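Local coordinates for protein putative phospholipase A2 (Oryza sativa, PDB 2WG9) that probably hydrolyses the 2-acyl ester of membrane phosphoglycerides in a calcium-dependent manner, releasing a lysophospholipid and a free fatty acid, at residues Lys38-Leu43 with Ala58-His63; Cys79-Leu84 with Ala119-His124. One frame throughout, in Å; residues are numbered along the deposited sequence.

Contact 1: residues Lys38-Leu43 with Ala58-His63. With CA (calcium ion), chain C; OCA (octanoic acid (caprylic acid)), chain D.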
ATOM      1  N   LYS A  38       2.492  -8.827  -1.024  1.00 10.94           N
ATOM      2  CA  LYS A  38       3.138  -8.956   0.283  1.00 10.80           C
ATOM      3  C   LYS A  38       3.012  -7.663   1.095  1.00 10.68           C
ATOM      4  O   LYS A  38       3.290  -7.660   2.300  1.00 10.48           O
ATOM      5  CB  LYS A  38       4.629  -9.318   0.128  1.00 10.65           C
ATOM      6  CG  LYS A  38       4.917 -10.696  -0.458  1.00 10.60           C
ATOM      7  CD  LYS A  38       6.391 -10.799  -0.858  1.00 11.33           C
ATOM      8  CE  LYS A  38       6.698 -12.063  -1.645  1.00 12.26           C
ATOM      9  NZ  LYS A  38       8.162 -12.151  -2.014  1.00 12.68           N
ATOM     10  N   TYR A  39       2.591  -6.573   0.436  1.00 10.44           N
ATOM     11  CA  TYR A  39       2.669  -5.222   1.020  1.00 10.37           C
ATOM     12  C   TYR A  39       1.360  -4.407   1.081  1.00 10.64           C
ATOM     13  O   TYR A  39       1.220  -3.551   1.946  1.00 10.34           O
ATOM     14  CB  TYR A  39       3.750  -4.382   0.300  1.00 10.16           C
ATOM     15  CG  TYR A  39       5.165  -4.895   0.488  1.00  9.96           C
ATOM     16  CD1 TYR A  39       5.746  -5.769  -0.438  1.00  9.35           C
ATOM     17  CD2 TYR A  39       5.925  -4.504   1.592  1.00  9.44           C
ATOM     18  CE1 TYR A  39       7.059  -6.241  -0.261  1.00  9.67           C
ATOM     19  CE2 TYR A  39       7.232  -4.978   1.781  1.00 10.18           C
ATOM     20  CZ  TYR A  39       7.788  -5.844   0.857  1.00  9.42           C
ATOM     21  OH  TYR A  39       9.079  -6.307   1.046  1.00 10.32           O
ATOM     22  N   CYS A  40       0.423  -4.641   0.163  1.00 11.19           N
ATOM     23  CA  CYS A  40      -0.790  -3.806   0.104  1.00 11.58           C
ATOM     24  C   CYS A  40      -1.837  -4.226   1.139  1.00 12.43           C
ATOM     25  O   CYS A  40      -2.391  -5.325   1.080  1.00 11.79           O
ATOM     26  CB  CYS A  40      -1.408  -3.797  -1.302  1.00 11.49           C
ATOM     27  SG  CYS A  40      -0.402  -3.074  -2.625  1.00 11.02           S
ATOM     28  N   GLY A  41      -2.104  -3.332   2.083  1.00 13.40           N
ATOM     29  CA  GLY A  41      -3.090  -3.583   3.123  1.00 14.55           C
ATOM     30  C   GLY A  41      -2.725  -2.847   4.394  1.00 15.62           C
ATOM     31  O   GLY A  41      -1.556  -2.543   4.642  1.00 15.77           O
ATOM     32  N   ILE A  42      -3.732  -2.561   5.207  1.00 16.60           N
ATOM     33  CA  ILE A  42      -3.532  -1.862   6.469  1.00 17.49           C
ATOM     34  C   ILE A  42      -2.922  -2.825   7.486  1.00 17.94           C
ATOM     35  O   ILE A  42      -3.381  -3.957   7.627  1.00 17.90           O
ATOM     36  CB  ILE A  42      -4.867  -1.253   6.982  1.00 17.89           C
ATOM     37  CG1 ILE A  42      -5.418  -0.257   5.947  1.00 18.02           C
ATOM     38  CG2 ILE A  42      -4.676  -0.578   8.354  1.00 18.22           C
ATOM     39  CD1 ILE A  42      -6.895   0.109   6.129  1.00 20.38           C
ATOM     40  N   LEU A  43      -1.872  -2.376   8.175  1.00 18.55           N
ATOM     41  CA  LEU A  43      -1.148  -3.222   9.139  1.00 18.94           C
ATOM     42  C   LEU A  43      -0.841  -4.598   8.527  1.00 18.53           C
ATOM     43  O   LEU A  43      -1.098  -5.651   9.120  1.00 19.05           O
ATOM     44  CB  LEU A  43      -1.924  -3.332  10.470  1.00 19.34           C
ATOM     45  CG  LEU A  43      -2.263  -2.002  11.165  1.00 19.87           C
ATOM     46  CD1 LEU A  43      -3.266  -2.199  12.283  1.00 21.29           C
ATOM     47  CD2 LEU A  43      -1.030  -1.281  11.696  1.00 21.30           C
ATOM     48  N   ALA A  58       4.644  -3.242  -5.360  1.00 10.07           N
ATOM     49  CA  ALA A  58       5.841  -2.407  -5.227  1.00 10.18           C
ATOM     50  C   ALA A  58       5.514  -0.990  -4.750  1.00 10.20           C
ATOM     51  O   ALA A  58       6.229  -0.442  -3.915  1.00  9.55           O
ATOM     52  CB  ALA A  58       6.646  -2.384  -6.542  1.00  9.99           C
ATOM     53  N   CYS A  59       4.426  -0.409  -5.262  1.00 10.58           N
ATOM     54  CA  CYS A  59       3.947   0.889  -4.773  1.00 11.00           C
ATOM     55  C   CYS A  59       3.699   0.843  -3.266  1.00 10.79           C
ATOM     56  O   CYS A  59       4.108   1.745  -2.531  1.00 11.17           O
ATOM     57  CB  CYS A  59       2.659   1.318  -5.493  1.00 11.28           C
ATOM     58  SG  CYS A  59       2.833   1.642  -7.246  1.00 12.12           S
ATOM     59  N   CYS A  60       3.029  -0.214  -2.813  1.00 10.59           N
ATOM     60  CA  CYS A  60       2.753  -0.401  -1.389  1.00 10.68           C
ATOM     61  C   CYS A  60       4.011  -0.623  -0.552  1.00 10.41           C
ATOM     62  O   CYS A  60       4.114  -0.105   0.574  1.00 10.08           O
ATOM     63  CB  CYS A  60       1.783  -1.563  -1.189  1.00 10.87           C
ATOM     64  SG  CYS A  60       0.167  -1.261  -1.927  1.00 11.29           S
ATOM     65  N   MET A  61       4.959  -1.387  -1.092  1.00  9.96           N
ATOM     66  CA  MET A  61       6.248  -1.593  -0.421  1.00 10.31           C
ATOM     67  C   MET A  61       6.925  -0.267  -0.091  1.00 10.31           C
ATOM     68  O   MET A  61       7.353  -0.049   1.046  1.00 10.16           O
ATOM     69  CB  MET A  61       7.180  -2.459  -1.269  1.00 10.45           C
ATOM     70  CG  MET A  61       8.565  -2.640  -0.653  1.00 10.66           C
ATOM     71  SD  MET A  61       9.679  -3.475  -1.778  1.00 12.47           S
ATOM     72  CE  MET A  61      11.048  -3.869  -0.667  1.00 13.95           C
ATOM     73  N   VAL A  62       7.019   0.616  -1.085  1.00 10.60           N
ATOM     74  CA  VAL A  62       7.605   1.950  -0.867  1.00 10.99           C
ATOM     75  C   VAL A  62       6.821   2.719   0.194  1.00 11.14           C
ATOM     76  O   VAL A  62       7.409   3.354   1.079  1.00 11.13           O
ATOM     77  CB  VAL A  62       7.671   2.781  -2.175  1.00 11.01           C
ATOM     78  CG1 VAL A  62       8.038   4.236  -1.885  1.00 11.38           C
ATOM     79  CG2 VAL A  62       8.672   2.179  -3.146  1.00 10.58           C
ATOM     80  N   HIS A  63       5.494   2.660   0.101  1.00 11.63           N
ATOM     81  CA  HIS A  63       4.640   3.389   1.040  1.00 12.32           C
ATOM     82  C   HIS A  63       4.846   2.936   2.486  1.00 12.37           C
ATOM     83  O   HIS A  63       4.962   3.767   3.384  1.00 12.99           O
ATOM     84  CB  HIS A  63       3.161   3.269   0.653  1.00 12.00           C
ATOM     85  CG  HIS A  63       2.235   3.945   1.616  1.00 13.01           C
ATOM     86  ND1 HIS A  63       1.725   3.308   2.726  1.00 14.19           N
ATOM     87  CD2 HIS A  63       1.732   5.202   1.638  1.00 12.57           C
ATOM     88  CE1 HIS A  63       0.949   4.146   3.394  1.00 13.70           C
ATOM     89  NE2 HIS A  63       0.934   5.300   2.751  1.00 14.06           N
TER
HETATM   90 CA    CA C 201       0.867  -2.461   3.890  0.70 14.09          CA
HETATM   91  C1  OCA D 301      -0.061   0.072   1.608  1.00 20.47           C
HETATM   92  C2  OCA D 301      -1.257   0.634   0.836  1.00 21.46           C
HETATM   93  C3  OCA D 301      -1.973   1.730   1.623  1.00 22.54           C
HETATM   94  C4  OCA D 301      -2.799   1.176   2.788  1.00 24.03           C
HETATM   95  C5  OCA D 301      -3.953   0.274   2.322  1.00 25.04           C
HETATM   96  C6  OCA D 301      -5.210   1.085   2.014  1.00 25.49           C
HETATM   97  C7  OCA D 301      -6.472   0.260   2.269  1.00 25.35           C
HETATM   98  C8  OCA D 301      -7.160  -0.101   0.948  1.00 25.15           C
HETATM   99  O1  OCA D 301      -0.256  -0.940   2.311  1.00 18.10           O
HETATM  100  O2  OCA D 301       1.027   0.664   1.469  1.00 21.80           O
HETATM  101  O   HOH W   1       0.927  -1.590   6.127  1.00 21.46           O
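Met61 covers one face of the Tyr39 ring: its CB stands almost on the ring normal, 3.6 Å from the centroid, a CH-pi contact over the centre, while C3 of the octanoate lies over one face of the His63 ring. This is the calcium-binding loop of a secreted phospholipase A2 packed on the helix of the predicted catalytic His63. Beyond CB, Met61 CG reaches the CZ end of the tyrosine, SD sits obliquely over the ring, 4.5 Å from the centroid, as a Met-aromatic contact, and CE ends beside OH. With CG anti to the backbone N (chi1 177°) and an extended chain, Met61 follows the ring from CG to OH. At the far end, OH is hydrogen-bonded to the backbone O of Glu50. With an alanine in place of Tyr39, Met61 would probably have no ring to lie along and the O of Glu50 would lack this partner. The Cys40–Cys60 disulfide (chi3 94°) ties loop to helix covalently. Calcium is held by the backbone O atoms of Tyr39, Gly41 and Tyr44, by OD2 of Asp64, by a water and by O1 of the octanoate. At the backbone angles of Gly41 a CB would press against the carbonyl O of Cys40. Octanoate O2 lies 3.0 Å from His63 ND1, while Gly41 N donates to O1 over 3.0 Å, at an N-H...O angle of 166°.

Contact 2: residues Cys79-Leu84 with Ala119-His124; sequences CNENLL and AGKILH
A single long salt bridge at the protein surface, Glu81 to Lys121, joins helix 77-88 to the C-terminal part of helix 102-125. Glu81 OE1 stands 3.7 Å from Lys121 NZ, too far for a tight ion pair, and slightly nearer to the last methylene, with OE1 to Lys121 CE at 3.5 Å. The carboxylate therefore meets the end of the lysine through one oxygen, partly against CE. Both side chains are extended beyond CG and cross at about a right angle, and each bridges part of the gap between the helices. The CB of Lys121 leaves its helix at a slant to helix 77-88, and the trans run from chi2 (178°) to chi4 (168°) carries NZ across to the acid, the side chain also touching Thr77 at the start of helix 77-88. In the phospholipase A2 fold, helix 77-88 pairs with the helix of the predicted catalytic His63, and here helix 102-125 packs against helix 77-88 as well: closer to the core, Asn80 touches Ile113 and Val117, Leu83 meets Ile113, and Leu84 rests on Arg110. Asn80 is buried, and its ND2 is hydrogen-bonded to the backbone O of Tyr74.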
ATOM      1  N   CYS A  79       4.454  10.543   1.635  1.00 18.98           N
ATOM      2  CA  CYS A  79       4.222   9.101   1.524  1.00 18.08           C
ATOM      3  C   CYS A  79       2.965   8.818   0.711  1.00 17.73           C
ATOM      4  O   CYS A  79       2.978   8.012  -0.213  1.00 17.24           O
ATOM      5  CB  CYS A  79       4.118   8.444   2.906  1.00 18.02           C
ATOM      6  SG  CYS A  79       5.604   8.599   3.934  1.00 17.75           S
ATOM      7  N   ASN A  80       1.886   9.509   1.055  1.00 17.44           N
ATOM      8  CA  ASN A  80       0.591   9.273   0.426  1.00 17.57           C
ATOM      9  C   ASN A  80       0.472   9.808  -1.003  1.00 17.46           C
ATOM     10  O   ASN A  80      -0.061   9.121  -1.878  1.00 17.24           O
ATOM     11  CB  ASN A  80      -0.525   9.789   1.339  1.00 17.40           C
ATOM     12  CG  ASN A  80      -0.694   8.926   2.579  1.00 17.55           C
ATOM     13  OD1 ASN A  80      -0.636   7.698   2.505  1.00 18.22           O
ATOM     14  ND2 ASN A  80      -0.889   9.563   3.725  1.00 17.17           N
ATOM     15  N   GLU A  81       0.986  11.013  -1.243  1.00 17.58           N
ATOM     16  CA  GLU A  81       1.024  11.572  -2.597  1.00 18.05           C
ATOM     17  C   GLU A  81       1.882  10.736  -3.549  1.00 17.29           C
ATOM     18  O   GLU A  81       1.497  10.513  -4.694  1.00 16.99           O
ATOM     19  CB  GLU A  81       1.482  13.036  -2.587  1.00 18.76           C
ATOM     20  CG  GLU A  81       0.469  13.979  -1.924  1.00 21.51           C
ATOM     21  CD  GLU A  81       0.846  15.444  -2.035  1.00 26.43           C
ATOM     22  OE1 GLU A  81      -0.075  16.284  -2.073  1.00 29.03           O
ATOM     23  OE2 GLU A  81       2.055  15.763  -2.088  1.00 28.96           O
ATOM     24  N   ASN A  82       3.030  10.264  -3.068  1.00 16.53           N
ATOM     25  CA  ASN A  82       3.875   9.363  -3.859  1.00 16.24           C
ATOM     26  C   ASN A  82       3.155   8.061  -4.208  1.00 15.39           C
ATOM     27  O   ASN A  82       3.313   7.544  -5.308  1.00 15.20           O
ATOM     28  CB  ASN A  82       5.193   9.056  -3.136  1.00 16.36           C
ATOM     29  CG  ASN A  82       6.149  10.244  -3.098  1.00 18.02           C
ATOM     30  OD1 ASN A  82       5.959  11.251  -3.788  1.00 20.18           O
ATOM     31  ND2 ASN A  82       7.196  10.122  -2.294  1.00 18.24           N
ATOM     32  N   LEU A  83       2.363   7.541  -3.270  1.00 15.07           N
ATOM     33  CA  LEU A  83       1.576   6.327  -3.506  1.00 14.72           C
ATOM     34  C   LEU A  83       0.555   6.534  -4.632  1.00 14.68           C
ATOM     35  O   LEU A  83       0.447   5.700  -5.532  1.00 14.05           O
ATOM     36  CB  LEU A  83       0.896   5.827  -2.212  1.00 14.68           C
ATOM     37  CG  LEU A  83       0.099   4.510  -2.290  1.00 14.03           C
ATOM     38  CD1 LEU A  83       0.897   3.375  -2.932  1.00 12.86           C
ATOM     39  CD2 LEU A  83      -0.406   4.056  -0.938  1.00 13.13           C
ATOM     40  N   LEU A  84      -0.171   7.652  -4.588  1.00 14.87           N
ATOM     41  CA  LEU A  84      -1.129   7.997  -5.646  1.00 15.06           C
ATOM     42  C   LEU A  84      -0.455   8.079  -7.019  1.00 15.06           C
ATOM     43  O   LEU A  84      -0.948   7.499  -7.987  1.00 14.80           O
ATOM     44  CB  LEU A  84      -1.859   9.310  -5.330  1.00 15.02           C
ATOM     45  CG  LEU A  84      -2.802   9.344  -4.119  1.00 15.89           C
ATOM     46  CD1 LEU A  84      -3.421  10.738  -3.958  1.00 16.50           C
ATOM     47  CD2 LEU A  84      -3.888   8.283  -4.231  1.00 15.71           C
ATOM     48  N   ALA A 119      -6.730  14.494   4.787  1.00 29.04           N
ATOM     49  CA  ALA A 119      -6.618  14.483   6.252  1.00 30.59           C
ATOM     50  C   ALA A 119      -5.264  15.023   6.718  1.00 31.87           C
ATOM     51  O   ALA A 119      -5.197  15.812   7.666  1.00 31.97           O
ATOM     52  CB  ALA A 119      -6.856  13.087   6.805  1.00 30.40           C
ATOM     53  N   GLY A 120      -4.196  14.599   6.040  1.00 33.25           N
ATOM     54  CA  GLY A 120      -2.846  15.086   6.312  1.00 35.01           C
ATOM     55  C   GLY A 120      -2.698  16.579   6.080  1.00 36.47           C
ATOM     56  O   GLY A 120      -2.153  17.286   6.924  1.00 36.39           O
ATOM     57  N   LYS A 121      -3.192  17.056   4.939  1.00 38.09           N
ATOM     58  CA  LYS A 121      -3.130  18.478   4.589  1.00 39.89           C
ATOM     59  C   LYS A 121      -3.849  19.365   5.609  1.00 41.15           C
ATOM     60  O   LYS A 121      -3.317  20.397   6.018  1.00 41.47           O
ATOM     61  CB  LYS A 121      -3.689  18.720   3.185  1.00 39.75           C
ATOM     62  CG  LYS A 121      -2.743  18.338   2.056  1.00 39.80           C
ATOM     63  CD  LYS A 121      -3.397  18.572   0.706  1.00 39.98           C
ATOM     64  CE  LYS A 121      -2.463  18.239  -0.443  1.00 39.83           C
ATOM     65  NZ  LYS A 121      -3.211  18.192  -1.735  1.00 39.48           N
ATOM     66  N   ILE A 122      -5.046  18.946   6.019  1.00 42.74           N
ATOM     67  CA  ILE A 122      -5.847  19.659   7.019  1.00 44.36           C
ATOM     68  C   ILE A 122      -5.112  19.811   8.358  1.00 45.56           C
ATOM     69  O   ILE A 122      -5.031  20.915   8.905  1.00 45.75           O
ATOM     70  CB  ILE A 122      -7.237  18.971   7.216  1.00 44.26           C
ATOM     71  CG1 ILE A 122      -8.135  19.193   5.991  1.00 44.44           C
ATOM     72  CG2 ILE A 122      -7.934  19.435   8.492  1.00 44.25           C
ATOM     73  CD1 ILE A 122      -8.271  20.649   5.534  1.00 45.27           C
ATOM     74  N   LEU A 123      -4.565  18.703   8.860  1.00 47.00           N
ATOM     75  CA  LEU A 123      -3.853  18.677  10.141  1.00 48.47           C
ATOM     76  C   LEU A 123      -2.517  19.427  10.121  1.00 49.64           C
ATOM     77  O   LEU A 123      -1.985  19.779  11.177  1.00 49.78           O
ATOM     78  CB  LEU A 123      -3.639  17.233  10.607  1.00 48.26           C
ATOM     79  CG  LEU A 123      -4.887  16.428  10.986  1.00 48.40           C
ATOM     80  CD1 LEU A 123      -4.599  14.937  10.966  1.00 48.10           C
ATOM     81  CD2 LEU A 123      -5.452  16.846  12.340  1.00 48.59           C
ATOM     82  N   HIS A 124      -1.983  19.668   8.926  1.00 51.10           N
ATOM     83  CA  HIS A 124      -0.720  20.393   8.778  1.00 52.68           C
ATOM     84  C   HIS A 124      -0.915  21.870   8.396  1.00 53.68           C
ATOM     85  O   HIS A 124       0.000  22.685   8.557  1.00 53.88           O
ATOM     86  CB  HIS A 124       0.223  19.670   7.803  1.00 52.69           C
ATOM     87  CG  HIS A 124       0.478  18.234   8.157  1.00 53.17           C
ATOM     88  ND1 HIS A 124       0.474  17.222   7.219  1.00 53.51           N
ATOM     89  CD2 HIS A 124       0.724  17.637   9.349  1.00 53.57           C
ATOM     90  CE1 HIS A 124       0.713  16.068   7.816  1.00 53.57           C
ATOM     91  NE2 HIS A 124       0.868  16.291   9.109  1.00 53.65           N
TER

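From the N terminus, the chain passes the two-stranded sheet and enters 38-43, the loop after strand 35-37. Contact 1 closes the short excursion from here to helix 55-68. The chain then moves on to helix 77-88, and contact 2 closes a longer one, made largely of helix, with the end of helix 102-125. The two are in series, neither nested nor crossing, with centres about 16 Å apart. Contact 1 ties the calcium loop to helix 55-68, and contact 2 ties helix 77-88 to the C-terminal helix. Side chains of the inner helices join the two: His63 NE2 and Asn80 OD1 form a probable hydrogen bond of 2.9 Å, and Leu83 packs on His63 and Cys59.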